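Local coordinates for universal stress protein (Archaeoglobus fulgidus, PDB 3LOQ) that belongs to the universal stress protein family and binds AMP, though its precise cellular role is not known, at residues A[158-163]-A[282-287]; A[175-180]-A[214-219]; A[202-207]-A[241-246]. One frame throughout, in Å; residues are numbered along the deposited sequence.

Contact 1. Residues A[158-163]-A[282-287]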
ATOM      1  N   TYR A 158       1.018   0.557  -1.216  1.00 27.58           N
ATOM      2  CA  TYR A 158       0.284   1.092  -0.080  1.00 28.48           C
ATOM      3  C   TYR A 158      -1.127   1.442  -0.557  1.00 34.76           C
ATOM      4  O   TYR A 158      -1.293   2.336  -1.392  1.00 33.90           O
ATOM      5  CB  TYR A 158       1.014   2.349   0.429  1.00 31.69           C
ATOM      6  CG  TYR A 158       0.888   2.646   1.912  1.00 30.65           C
ATOM      7  CD1 TYR A 158       1.794   3.496   2.543  1.00 38.15           C
ATOM      8  CD2 TYR A 158      -0.132   2.088   2.679  1.00 29.42           C
ATOM      9  CE1 TYR A 158       1.687   3.784   3.901  1.00 36.14           C
ATOM     10  CE2 TYR A 158      -0.244   2.356   4.030  1.00 29.94           C
ATOM     11  CZ  TYR A 158       0.666   3.214   4.635  1.00 35.44           C
ATOM     12  OH  TYR A 158       0.554   3.495   5.976  1.00 38.84           O
ATOM     13  N   ILE A 159      -2.140   0.740  -0.043  1.00 38.77           N
ATOM     14  CA  ILE A 159      -3.527   0.914  -0.506  1.00 36.78           C
ATOM     15  C   ILE A 159      -4.368   1.860   0.382  1.00 39.81           C
ATOM     16  O   ILE A 159      -4.507   1.641   1.585  1.00 38.65           O
ATOM     17  CB  ILE A 159      -4.260  -0.432  -0.639  1.00 38.44           C
ATOM     18  CG1 ILE A 159      -3.444  -1.414  -1.502  1.00 39.08           C
ATOM     19  CG2 ILE A 159      -5.646  -0.228  -1.275  1.00 28.10           C
ATOM     20  CD1 ILE A 159      -3.346  -0.999  -2.948  1.00 32.39           C
ATOM     21  N   PHE A 160      -4.919   2.907  -0.231  1.00 32.22           N
ATOM     22  CA  PHE A 160      -5.728   3.898   0.463  1.00 37.44           C
ATOM     23  C   PHE A 160      -7.151   3.887  -0.090  1.00 37.56           C
ATOM     24  O   PHE A 160      -7.333   3.932  -1.309  1.00 42.88           O
ATOM     25  CB  PHE A 160      -5.127   5.281   0.262  1.00 38.08           C
ATOM     26  CG  PHE A 160      -3.809   5.472   0.953  1.00 39.84           C
ATOM     27  CD1 PHE A 160      -3.738   6.181   2.138  1.00 35.60           C
ATOM     28  CD2 PHE A 160      -2.644   4.938   0.418  1.00 34.48           C
ATOM     29  CE1 PHE A 160      -2.536   6.369   2.779  1.00 38.95           C
ATOM     30  CE2 PHE A 160      -1.439   5.111   1.058  1.00 37.18           C
ATOM     31  CZ  PHE A 160      -1.383   5.835   2.249  1.00 41.11           C
ATOM     32  N   LYS A 161      -8.149   3.814   0.793  1.00 30.56           N
ATOM     33  CA  LYS A 161      -9.560   3.895   0.377  1.00 44.84           C
ATOM     34  C   LYS A 161     -10.340   5.027   1.071  1.00 47.58           C
ATOM     35  O   LYS A 161     -11.307   5.555   0.510  1.00 46.58           O
ATOM     36  CB  LYS A 161     -10.291   2.563   0.607  1.00 40.14           C
ATOM     37  CG  LYS A 161      -9.660   1.383  -0.121  1.00 45.76           C
ATOM     38  CD  LYS A 161     -10.586   0.192  -0.108  1.00 42.35           C
ATOM     39  CE  LYS A 161     -10.086  -0.876   0.834  1.00 43.75           C
ATOM     40  NZ  LYS A 161      -9.972  -0.492   2.260  1.00 42.33           N
ATOM     41  N   HIS A 162      -9.918   5.381   2.285  1.00 41.85           N
ATOM     42  CA  HIS A 162     -10.647   6.337   3.107  1.00 47.73           C
ATOM     43  C   HIS A 162      -9.714   7.298   3.829  1.00 53.12           C
ATOM     44  O   HIS A 162      -8.499   7.079   3.899  1.00 53.02           O
ATOM     45  CB  HIS A 162     -11.524   5.610   4.125  1.00 45.40           C
ATOM     46  CG  HIS A 162     -12.542   4.711   3.500  1.00 53.01           C
ATOM     47  ND1 HIS A 162     -13.511   5.179   2.635  1.00 60.62           N
ATOM     48  CD2 HIS A 162     -12.746   3.378   3.604  1.00 51.42           C
ATOM     49  CE1 HIS A 162     -14.263   4.169   2.229  1.00 52.21           C
ATOM     50  NE2 HIS A 162     -13.822   3.066   2.808  1.00 47.62           N
ATOM     51  N   ASP A 163     -10.298   8.354   4.383  1.00 45.35           N
ATOM     52  CA  ASP A 163      -9.528   9.418   5.004  1.00 53.68           C
ATOM     53  C   ASP A 163      -9.687   9.426   6.530  1.00 50.40           C
ATOM     54  O   ASP A 163      -9.474  10.442   7.195  1.00 53.44           O
ATOM     55  CB  ASP A 163      -9.887  10.781   4.378  1.00 63.05           C
ATOM     56  CG  ASP A 163     -11.337  11.228   4.672  1.00 74.36           C
ATOM     57  OD1 ASP A 163     -11.959  10.735   5.645  1.00 71.84           O
ATOM     58  OD2 ASP A 163     -11.849  12.101   3.927  1.00 79.88           O
ATOM     59  N   PRO A 282     -10.533  -0.344   7.315  1.00 36.64           N
ATOM     60  CA  PRO A 282     -10.960   1.055   7.368  1.00 39.27           C
ATOM     61  C   PRO A 282      -9.751   2.005   7.344  1.00 43.56           C
ATOM     62  O   PRO A 282      -9.943   3.230   7.317  1.00 46.75           O
ATOM     63  CB  PRO A 282     -11.670   1.162   8.727  1.00 35.64           C
ATOM     64  CG  PRO A 282     -11.344  -0.122   9.472  1.00 39.47           C
ATOM     65  CD  PRO A 282     -10.372  -0.916   8.657  1.00 32.52           C
ATOM     66  N   VAL A 283      -8.536   1.455   7.370  1.00 35.08           N
ATOM     67  CA  VAL A 283      -7.316   2.275   7.339  1.00 38.52           C
ATOM     68  C   VAL A 283      -6.367   1.822   6.229  1.00 40.59           C
ATOM     69  O   VAL A 283      -6.547   0.757   5.640  1.00 33.82           O
ATOM     70  CB  VAL A 283      -6.556   2.300   8.706  1.00 34.68           C
ATOM     71  CG1 VAL A 283      -7.469   2.811   9.827  1.00 24.71           C
ATOM     72  CG2 VAL A 283      -5.959   0.907   9.054  1.00 33.18           C
ATOM     73  N   PRO A 284      -5.362   2.645   5.916  1.00 33.82           N
ATOM     74  CA  PRO A 284      -4.544   2.248   4.767  1.00 30.48           C
ATOM     75  C   PRO A 284      -3.677   1.018   5.073  1.00 35.12           C
ATOM     76  O   PRO A 284      -3.211   0.845   6.200  1.00 39.47           O
ATOM     77  CB  PRO A 284      -3.692   3.497   4.494  1.00 31.11           C
ATOM     78  CG  PRO A 284      -4.540   4.663   5.101  1.00 29.97           C
ATOM     79  CD  PRO A 284      -5.163   4.055   6.310  1.00 27.97           C
ATOM     80  N   VAL A 285      -3.488   0.164   4.072  1.00 33.91           N
ATOM     81  CA  VAL A 285      -2.671  -1.036   4.228  1.00 33.53           C
ATOM     82  C   VAL A 285      -1.414  -0.978   3.358  1.00 35.68           C
ATOM     83  O   VAL A 285      -1.488  -0.801   2.140  1.00 37.02           O
ATOM     84  CB  VAL A 285      -3.493  -2.300   3.946  1.00 34.98           C
ATOM     85  CG1 VAL A 285      -2.643  -3.562   4.157  1.00 32.73           C
ATOM     86  CG2 VAL A 285      -4.718  -2.311   4.857  1.00 31.88           C
ATOM     87  N   PHE A 286      -0.260  -1.112   4.010  1.00 29.73           N
ATOM     88  CA  PHE A 286       1.043  -1.117   3.351  1.00 30.00           C
ATOM     89  C   PHE A 286       1.497  -2.573   3.198  1.00 38.07           C
ATOM     90  O   PHE A 286       1.536  -3.328   4.177  1.00 40.75           O
ATOM     91  CB  PHE A 286       2.022  -0.336   4.230  1.00 35.89           C
ATOM     92  CG  PHE A 286       3.443  -0.270   3.719  1.00 43.88           C
ATOM     93  CD1 PHE A 286       3.822   0.686   2.782  1.00 44.90           C
ATOM     94  CD2 PHE A 286       4.426  -1.101   4.251  1.00 49.61           C
ATOM     95  CE1 PHE A 286       5.136   0.780   2.342  1.00 43.00           C
ATOM     96  CE2 PHE A 286       5.755  -1.005   3.824  1.00 45.21           C
ATOM     97  CZ  PHE A 286       6.108  -0.066   2.871  1.00 44.74           C
ATOM     98  N   VAL A 287       1.828  -2.967   1.974  1.00 35.21           N
ATOM     99  CA  VAL A 287       2.206  -4.348   1.689  1.00 35.53           C
ATOM    100  C   VAL A 287       3.601  -4.451   1.094  1.00 37.24           C
ATOM    101  O   VAL A 287       3.857  -3.968  -0.011  1.00 38.18           O
ATOM    102  CB  VAL A 287       1.251  -5.003   0.699  1.00 35.66           C
ATOM    103  CG1 VAL A 287       1.725  -6.436   0.408  1.00 33.55           C
ATOM    104  CG2 VAL A 287      -0.162  -4.991   1.240  1.00 31.90           C
TER
HETATM  105  O   HOH W   1      -7.262   0.578   2.679  1.00 47.01           O
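Y158 and F286 face each other as a non-hydrogen-bonded pair where strand 157-160 runs antiparallel to strand 285-288, and their aromatic rings meet edge to face with centroids 5.1 Å apart and planes at 75°. From CB, which lies near F286 CD1, the tyrosine side chain crosses its partner at about a right angle: its CD1 touches F286 CD1 at 3.5 Å, while on the other flank its CD2 has V285 O near the ring plane at 3.2 Å. Farther out, Y158 CE2 lies 3.5 Å from F286 CB, a CH-pi donor over the face. F160 CZ stands over the opposite face, and at the tip OH is hydrogen-bonded to T254 OG1. F286 keeps CG anti to its backbone N (chi1 178°), which brings the ring alongside the tyrosine. With an alanine in place of Y158, F286 would probably lose the face its edge rests on, and T254 a hydrogen-bond mate.

In the adjoining hydrogen-bonded pair, I159 N reaches V285 O at 2.8 Å, nearly straight at 168°, and V285 N returns a 3.1 Å bond to I159 O. Next, P284 sets CB over one face of the F160 ring, with CG 3.4 Å from F160 CD1. A water donates to I159 O and V283 O and accepts from K161 NZ at 2.9 Å. Last strands of two Usp-like halves pair here, as in dimers of this family; two backbone bonds set the register, and aromatic packing on one face seals the seam.

Contact 2. Residues A[175-180]-A[214-219]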
ATOM      1  N   VAL A 175       1.493  -4.486  12.696  1.00 29.88           N
ATOM      2  CA  VAL A 175       2.206  -5.327  11.747  1.00 36.80           C
ATOM      3  C   VAL A 175       1.733  -6.768  11.850  1.00 38.04           C
ATOM      4  O   VAL A 175       1.858  -7.404  12.889  1.00 43.32           O
ATOM      5  CB  VAL A 175       3.729  -5.260  11.959  1.00 41.27           C
ATOM      6  CG1 VAL A 175       4.449  -6.062  10.882  1.00 34.24           C
ATOM      7  CG2 VAL A 175       4.198  -3.807  11.952  1.00 37.78           C
ATOM      8  N   ALA A 176       1.149  -7.268  10.774  1.00 35.07           N
ATOM      9  CA  ALA A 176       0.875  -8.691  10.682  1.00 32.44           C
ATOM     10  C   ALA A 176       2.219  -9.376  10.411  1.00 37.02           C
ATOM     11  O   ALA A 176       2.870  -9.102   9.401  1.00 38.79           O
ATOM     12  CB  ALA A 176      -0.123  -8.952   9.564  1.00 27.53           C
ATOM     13  N   TYR A 177       2.658 -10.230  11.332  1.00 40.44           N
ATOM     14  CA  TYR A 177       4.033 -10.705  11.300  1.00 38.27           C
ATOM     15  C   TYR A 177       4.145 -12.220  11.449  1.00 42.84           C
ATOM     16  O   TYR A 177       3.698 -12.792  12.436  1.00 40.01           O
ATOM     17  CB  TYR A 177       4.856 -10.001  12.389  1.00 38.27           C
ATOM     18  CG  TYR A 177       6.323 -10.381  12.374  1.00 37.45           C
ATOM     19  CD1 TYR A 177       7.209  -9.789  11.482  1.00 37.71           C
ATOM     20  CD2 TYR A 177       6.819 -11.335  13.249  1.00 38.98           C
ATOM     21  CE1 TYR A 177       8.560 -10.138  11.460  1.00 38.45           C
ATOM     22  CE2 TYR A 177       8.172 -11.696  13.245  1.00 39.40           C
ATOM     23  CZ  TYR A 177       9.034 -11.096  12.354  1.00 42.25           C
ATOM     24  OH  TYR A 177      10.365 -11.456  12.361  1.00 36.12           O
ATOM     25  N   ASP A 178       4.759 -12.864  10.466  1.00 43.15           N
ATOM     26  CA  ASP A 178       4.887 -14.316  10.484  1.00 40.11           C
ATOM     27  C   ASP A 178       6.343 -14.794  10.377  1.00 44.76           C
ATOM     28  O   ASP A 178       6.584 -15.965  10.076  1.00 41.00           O
ATOM     29  CB  ASP A 178       4.043 -14.942   9.359  1.00 32.99           C
ATOM     30  CG  ASP A 178       4.561 -14.600   7.977  1.00 41.30           C
ATOM     31  OD1 ASP A 178       5.464 -13.732   7.872  1.00 43.61           O
ATOM     32  OD2 ASP A 178       4.063 -15.201   6.987  1.00 41.25           O
ATOM     33  N   PHE A 179       7.300 -13.892  10.607  1.00 37.79           N
ATOM     34  CA  PHE A 179       8.728 -14.248  10.561  1.00 33.15           C
ATOM     35  C   PHE A 179       9.310 -14.431   9.161  1.00 39.65           C
ATOM     36  O   PHE A 179      10.506 -14.685   9.027  1.00 44.39           O
ATOM     37  CB  PHE A 179       9.014 -15.509  11.378  1.00 29.43           C
ATOM     38  CG  PHE A 179       8.776 -15.339  12.852  1.00 42.83           C
ATOM     39  CD1 PHE A 179       9.717 -14.708  13.652  1.00 46.64           C
ATOM     40  CD2 PHE A 179       7.609 -15.806  13.439  1.00 40.63           C
ATOM     41  CE1 PHE A 179       9.504 -14.547  15.013  1.00 45.26           C
ATOM     42  CE2 PHE A 179       7.385 -15.653  14.806  1.00 38.88           C
ATOM     43  CZ  PHE A 179       8.331 -15.020  15.593  1.00 43.07           C
ATOM     44  N   SER A 180       8.480 -14.310   8.127  1.00 38.37           N
ATOM     45  CA  SER A 180       8.932 -14.521   6.747  1.00 36.16           C
ATOM     46  C   SER A 180       9.780 -13.326   6.352  1.00 38.89           C
ATOM     47  O   SER A 180       9.765 -12.312   7.038  1.00 39.25           O
ATOM     48  CB  SER A 180       7.724 -14.611   5.799  1.00 39.29           C
ATOM     49  OG  SER A 180       7.088 -13.335   5.667  1.00 38.32           O
ATOM     50  N   ALA A 214       7.119 -17.753  22.343  1.00 50.21           N
ATOM     51  CA  ALA A 214       8.322 -17.407  23.079  1.00 51.50           C
ATOM     52  C   ALA A 214       9.200 -16.419  22.293  1.00 50.86           C
ATOM     53  O   ALA A 214       9.594 -15.383  22.829  1.00 46.10           O
ATOM     54  CB  ALA A 214       9.106 -18.664  23.447  1.00 47.48           C
ATOM     55  N   ASP A 215       9.498 -16.734  21.032  1.00 43.48           N
ATOM     56  CA  ASP A 215      10.322 -15.845  20.208  1.00 40.57           C
ATOM     57  C   ASP A 215       9.695 -14.460  20.034  1.00 43.20           C
ATOM     58  O   ASP A 215      10.400 -13.447  20.000  1.00 46.28           O
ATOM     59  CB  ASP A 215      10.585 -16.463  18.839  1.00 39.69           C
ATOM     60  CG  ASP A 215      11.720 -17.453  18.860  1.00 46.85           C
ATOM     61  OD1 ASP A 215      12.275 -17.714  19.947  1.00 52.30           O
ATOM     62  OD2 ASP A 215      12.078 -17.956  17.780  1.00 50.26           O
ATOM     63  N   LEU A 216       8.373 -14.418  19.928  1.00 49.35           N
ATOM     64  CA  LEU A 216       7.670 -13.161  19.710  1.00 51.13           C
ATOM     65  C   LEU A 216       7.771 -12.312  20.970  1.00 47.27           C
ATOM     66  O   LEU A 216       8.039 -11.122  20.917  1.00 47.59           O
ATOM     67  CB  LEU A 216       6.206 -13.437  19.385  1.00 54.58           C
ATOM     68  CG  LEU A 216       5.583 -12.907  18.093  1.00 59.18           C
ATOM     69  CD1 LEU A 216       6.519 -11.992  17.320  1.00 56.83           C
ATOM     70  CD2 LEU A 216       5.163 -14.085  17.239  1.00 65.78           C
ATOM     71  N   ARG A 217       7.559 -12.942  22.112  1.00 50.29           N
ATOM     72  CA  ARG A 217       7.700 -12.259  23.384  1.00 57.75           C
ATOM     73  C   ARG A 217       9.112 -11.679  23.532  1.00 50.46           C
ATOM     74  O   ARG A 217       9.291 -10.532  23.971  1.00 38.57           O
ATOM     75  CB  ARG A 217       7.390 -13.229  24.524  1.00 65.81           C
ATOM     76  CG  ARG A 217       6.226 -12.809  25.420  1.00 77.74           C
ATOM     77  CD  ARG A 217       4.876 -12.769  24.688  1.00 81.27           C
ATOM     78  NE  ARG A 217       4.163 -11.520  24.974  1.00 87.91           N
ATOM     79  CZ  ARG A 217       2.876 -11.298  24.716  1.00 90.75           C
ATOM     80  NH1 ARG A 217       2.124 -12.253  24.176  1.00 92.95           N
ATOM     81  NH2 ARG A 217       2.339 -10.119  25.010  1.00 86.51           N
ATOM     82  N   VAL A 218      10.119 -12.463  23.153  1.00 43.85           N
ATOM     83  CA  VAL A 218      11.503 -11.995  23.234  1.00 42.62           C
ATOM     84  C   VAL A 218      11.690 -10.748  22.382  1.00 42.94           C
ATOM     85  O   VAL A 218      12.247  -9.743  22.828  1.00 45.62           O
ATOM     86  CB  VAL A 218      12.505 -13.064  22.770  1.00 46.45           C
ATOM     87  CG1 VAL A 218      13.835 -12.425  22.488  1.00 44.46           C
ATOM     88  CG2 VAL A 218      12.660 -14.130  23.832  1.00 53.63           C
HETATM   89  N   MSE A 219      11.196 -10.801  21.152  1.00 36.75           N
HETATM   90  CA  MSE A 219      11.260  -9.632  20.286  1.00 39.71           C
HETATM   91  C   MSE A 219      10.575  -8.377  20.817  1.00 42.06           C
HETATM   92  O   MSE A 219      11.099  -7.275  20.649  1.00 43.23           O
HETATM   93  CB  MSE A 219      10.767  -9.968  18.894  1.00 37.34           C
HETATM   94  CG  MSE A 219      11.951 -10.453  18.039  1.00 46.34           C
HETATM   95 SE   MSE A 219      11.285 -11.251  16.471  0.80 65.12          SE
HETATM   96  CE  MSE A 219      10.960  -9.613  15.459  1.00 61.81           C
TER
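The selenium of M219, a selenomethionine, lies beside two aromatic rings at once, those of Y177 and F179, in a double Met-aromatic contact. The residues belong to the alpha/beta fold of the second Usp-like half: Y177 and F179 sit in the loop that follows strand 172-176, and M219 rides on helix 213-225, which packs against the sheet. Both rings are approached obliquely. The selenium is 4.0 Å from F179 CE1, and the chain, bent at its last torsion (chi3 81°), carries the terminal CE to the phenol, 3.7 Å from Y177 OH.

One turn earlier on the helix, L216 sets both methyls against F179. CD2 approaches F179 CE2 at 3.6 Å, and CD1, near F179 CZ, also lies 4.1 Å from Y177 CD2. F179 CZ also lies near D215 CB, toward the more exposed edge of the contact. The two aromatics support each other as well: Y177 CE2 stands over one face of the F179 ring, offset toward its rim, while the backbone N of F179 lies above the tyrosine ring. No hydrogen bond crosses between 175-180 and 214-219, so the contact is held by apolar and selenium-aromatic packing. Away from these rings, L216 also touches H205 and V232, and M219 touches L187 of helix 181-197.

F179 adopts a positive phi (76°) in the turn leading into that helix. D178 closes an Asx turn there, its OD1 taking S180 N at 3.1 Å from above the carboxylate plane. The same oxygen offers its syn lone pair to S180 OG, 2.8 Å away, and that hydroxyl in turn caps A183 N.

Contact 3. Residues A[202-207]-A[241-246]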
ATOM      1  N   HIS A 202       2.652  -2.121  16.985  1.00 40.15           N
ATOM      2  CA  HIS A 202       1.880  -3.274  17.401  1.00 37.77           C
ATOM      3  C   HIS A 202       2.172  -4.392  16.433  1.00 37.09           C
ATOM      4  O   HIS A 202       2.222  -4.169  15.237  1.00 39.34           O
ATOM      5  CB  HIS A 202       0.384  -2.946  17.404  1.00 37.74           C
ATOM      6  CG  HIS A 202      -0.076  -2.242  18.643  1.00 47.49           C
ATOM      7  ND1 HIS A 202      -0.101  -0.866  18.756  1.00 48.10           N
ATOM      8  CD2 HIS A 202      -0.515  -2.726  19.832  1.00 43.31           C
ATOM      9  CE1 HIS A 202      -0.554  -0.531  19.950  1.00 45.84           C
ATOM     10  NE2 HIS A 202      -0.809  -1.640  20.626  1.00 47.46           N
ATOM     11  N   ILE A 203       2.379  -5.590  16.958  1.00 40.57           N
ATOM     12  CA  ILE A 203       2.722  -6.744  16.146  1.00 41.92           C
ATOM     13  C   ILE A 203       1.740  -7.859  16.458  1.00 44.76           C
ATOM     14  O   ILE A 203       1.587  -8.233  17.617  1.00 44.55           O
ATOM     15  CB  ILE A 203       4.144  -7.226  16.461  1.00 40.54           C
ATOM     16  CG1 ILE A 203       5.139  -6.082  16.264  1.00 40.30           C
ATOM     17  CG2 ILE A 203       4.519  -8.421  15.586  1.00 35.81           C
ATOM     18  CD1 ILE A 203       6.546  -6.444  16.582  1.00 39.68           C
ATOM     19  N   ILE A 204       1.042  -8.360  15.442  1.00 40.28           N
ATOM     20  CA  ILE A 204       0.192  -9.531  15.629  1.00 40.27           C
ATOM     21  C   ILE A 204       0.708 -10.739  14.846  1.00 39.66           C
ATOM     22  O   ILE A 204       1.058 -10.632  13.673  1.00 37.36           O
ATOM     23  CB  ILE A 204      -1.280  -9.254  15.254  1.00 46.03           C
ATOM     24  CG1 ILE A 204      -2.129 -10.519  15.444  1.00 49.15           C
ATOM     25  CG2 ILE A 204      -1.395  -8.728  13.814  1.00 37.74           C
ATOM     26  CD1 ILE A 204      -3.632 -10.294  15.249  1.00 49.23           C
ATOM     27  N   HIS A 205       0.767 -11.893  15.497  1.00 39.14           N
ATOM     28  CA  HIS A 205       1.048 -13.125  14.765  1.00 45.57           C
ATOM     29  C   HIS A 205      -0.100 -14.097  14.978  1.00 50.81           C
ATOM     30  O   HIS A 205      -0.498 -14.362  16.111  1.00 48.09           O
ATOM     31  CB  HIS A 205       2.362 -13.754  15.216  1.00 46.49           C
ATOM     32  CG  HIS A 205       2.587 -15.139  14.691  1.00 48.18           C
ATOM     33  ND1 HIS A 205       2.652 -15.421  13.342  1.00 52.36           N
ATOM     34  CD2 HIS A 205       2.793 -16.312  15.330  1.00 48.10           C
ATOM     35  CE1 HIS A 205       2.879 -16.715  13.174  1.00 50.79           C
ATOM     36  NE2 HIS A 205       2.970 -17.277  14.368  1.00 52.76           N
ATOM     37  N   VAL A 206      -0.643 -14.618  13.888  1.00 48.39           N
ATOM     38  CA  VAL A 206      -1.752 -15.549  13.984  1.00 50.62           C
ATOM     39  C   VAL A 206      -1.228 -16.960  13.826  1.00 54.85           C
ATOM     40  O   VAL A 206      -0.474 -17.232  12.895  1.00 55.04           O
ATOM     41  CB  VAL A 206      -2.756 -15.333  12.838  1.00 45.79           C
ATOM     42  CG1 VAL A 206      -3.962 -16.226  13.023  1.00 46.83           C
ATOM     43  CG2 VAL A 206      -3.161 -13.869  12.729  1.00 42.04           C
ATOM     44  N   SER A 207      -1.619 -17.857  14.722  1.00 63.43           N
ATOM     45  CA  SER A 207      -1.488 -19.290  14.455  1.00 77.38           C
ATOM     46  C   SER A 207      -2.053 -20.121  15.583  1.00 93.66           C
ATOM     47  O   SER A 207      -1.850 -19.802  16.758  1.00 93.79           O
ATOM     48  CB  SER A 207      -0.038 -19.702  14.195  1.00 79.69           C
ATOM     49  OG  SER A 207       0.010 -20.913  13.450  1.00 77.65           O
ATOM     50  N   LYS A 241      -9.222 -12.343   9.827  1.00 49.34           N
ATOM     51  CA  LYS A 241     -10.191 -12.015  10.862  1.00 50.83           C
ATOM     52  C   LYS A 241      -9.491 -11.510  12.105  1.00 49.66           C
ATOM     53  O   LYS A 241      -9.888 -10.490  12.682  1.00 56.20           O
ATOM     54  CB  LYS A 241     -11.049 -13.232  11.214  1.00 55.20           C
ATOM     55  CG  LYS A 241     -12.196 -13.472  10.239  1.00 66.28           C
ATOM     56  CD  LYS A 241     -12.963 -14.737  10.600  1.00 74.04           C
ATOM     57  CE  LYS A 241     -14.117 -14.981   9.645  1.00 78.25           C
ATOM     58  NZ  LYS A 241     -14.828 -16.244   9.973  1.00 81.50           N
ATOM     59  N   ALA A 242      -8.452 -12.232  12.520  1.00 37.41           N
ATOM     60  CA  ALA A 242      -7.706 -11.847  13.712  1.00 42.54           C
ATOM     61  C   ALA A 242      -7.009 -10.499  13.526  1.00 43.76           C
ATOM     62  O   ALA A 242      -6.974  -9.674  14.433  1.00 48.35           O
ATOM     63  CB  ALA A 242      -6.707 -12.931  14.093  1.00 41.25           C
ATOM     64  N   ILE A 243      -6.472 -10.277  12.334  1.00 41.91           N
ATOM     65  CA  ILE A 243      -5.795  -9.028  12.032  1.00 43.12           C
ATOM     66  C   ILE A 243      -6.721  -7.818  12.086  1.00 37.32           C
ATOM     67  O   ILE A 243      -6.385  -6.818  12.707  1.00 41.75           O
ATOM     68  CB  ILE A 243      -5.105  -9.096  10.667  1.00 45.79           C
ATOM     69  CG1 ILE A 243      -3.918 -10.060  10.759  1.00 34.85           C
ATOM     70  CG2 ILE A 243      -4.692  -7.679  10.191  1.00 30.52           C
ATOM     71  CD1 ILE A 243      -3.391 -10.518   9.387  1.00 34.74           C
ATOM     72  N   LEU A 244      -7.881  -7.911  11.436  1.00 40.02           N
ATOM     73  CA  LEU A 244      -8.849  -6.807  11.434  1.00 44.23           C
ATOM     74  C   LEU A 244      -9.459  -6.585  12.823  1.00 47.35           C
ATOM     75  O   LEU A 244      -9.721  -5.448  13.230  1.00 45.65           O
ATOM     76  CB  LEU A 244      -9.956  -7.067  10.414  1.00 43.74           C
ATOM     77  CG  LEU A 244      -9.527  -6.903   8.959  1.00 44.98           C
ATOM     78  CD1 LEU A 244     -10.549  -7.505   8.038  1.00 44.58           C
ATOM     79  CD2 LEU A 244      -9.307  -5.444   8.620  1.00 41.29           C
ATOM     80  N   ALA A 245      -9.683  -7.680  13.540  1.00 41.49           N
ATOM     81  CA  ALA A 245     -10.204  -7.608  14.888  1.00 45.92           C
ATOM     82  C   ALA A 245      -9.212  -6.891  15.788  1.00 48.12           C
ATOM     83  O   ALA A 245      -9.606  -6.106  16.641  1.00 47.45           O
ATOM     84  CB  ALA A 245     -10.494  -8.997  15.418  1.00 44.64           C
ATOM     85  N   LYS A 246      -7.923  -7.158  15.595  1.00 51.42           N
ATOM     86  CA  LYS A 246      -6.897  -6.513  16.408  1.00 48.72           C
ATOM     87  C   LYS A 246      -6.852  -5.039  16.080  1.00 47.08           C
ATOM     88  O   LYS A 246      -6.796  -4.208  16.976  1.00 45.60           O
ATOM     89  CB  LYS A 246      -5.517  -7.100  16.139  1.00 50.15           C
ATOM     90  CG  LYS A 246      -4.872  -7.796  17.317  1.00 58.78           C
ATOM     91  CD  LYS A 246      -4.938  -7.011  18.609  1.00 58.86           C
ATOM     92  CE  LYS A 246      -4.893  -8.002  19.767  1.00 66.77           C
ATOM     93  NZ  LYS A 246      -5.672  -7.567  20.968  1.00 75.09           N
TER
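Helix 239-249 is the crossover of a beta-alpha-beta unit joining strands 230-235 and 254-258, and on its way it packs over strand 200-206 of the same sheet, running roughly antiparallel to it. The short segments run at 154° to each other, with axes 8.9 Å apart. I204 carries most of the meeting. Its CG1 is anti to the backbone N (chi1 179°) and the chain is extended, which drives CD1 at the helix: this methyl ends 3.5 Å from K246 CG and equally close to the carbonyl oxygen of A242. The other branch, CG2, lies 4.2 Å from I243 CG1. Two residues on, V206 sets CG2 against A242 CB at 3.9 Å.

K246 gives only the aliphatic root of its chain to the isoleucine. Bends at chi2 and chi4 lead its ammonium group away to a salt bridge with E249, while I243 goes on to A176 and to V277 of helix 273-280. With no hydrogen bond between the segments, helix and strand are held by apolar packing of aliphatic groups, the lysine keeping its charge off the apolar interface.

Contact 1 is the most central, its centre about 6 Å from the centre of the chain, and joins two strands edge to edge; the centres of contacts 2 and 3 lie farther from that point, at about 21 and 18 Å, and each sets a helix against the sheet of the second half. Contact 3 is buried, whereas contact 2 reaches the surface. Backbone hydrogen bonds feature across contact 1 alone; contact 2 relies on aromatic rings and selenium, contact 3 on aliphatic branches. Neighbouring strands 172-176 and 200-206 tie the last two together, with V175 N probably bonded to H202 O. Their helices cover opposite faces: H205 meets L216, while I204 and V206 meet helix 239-249.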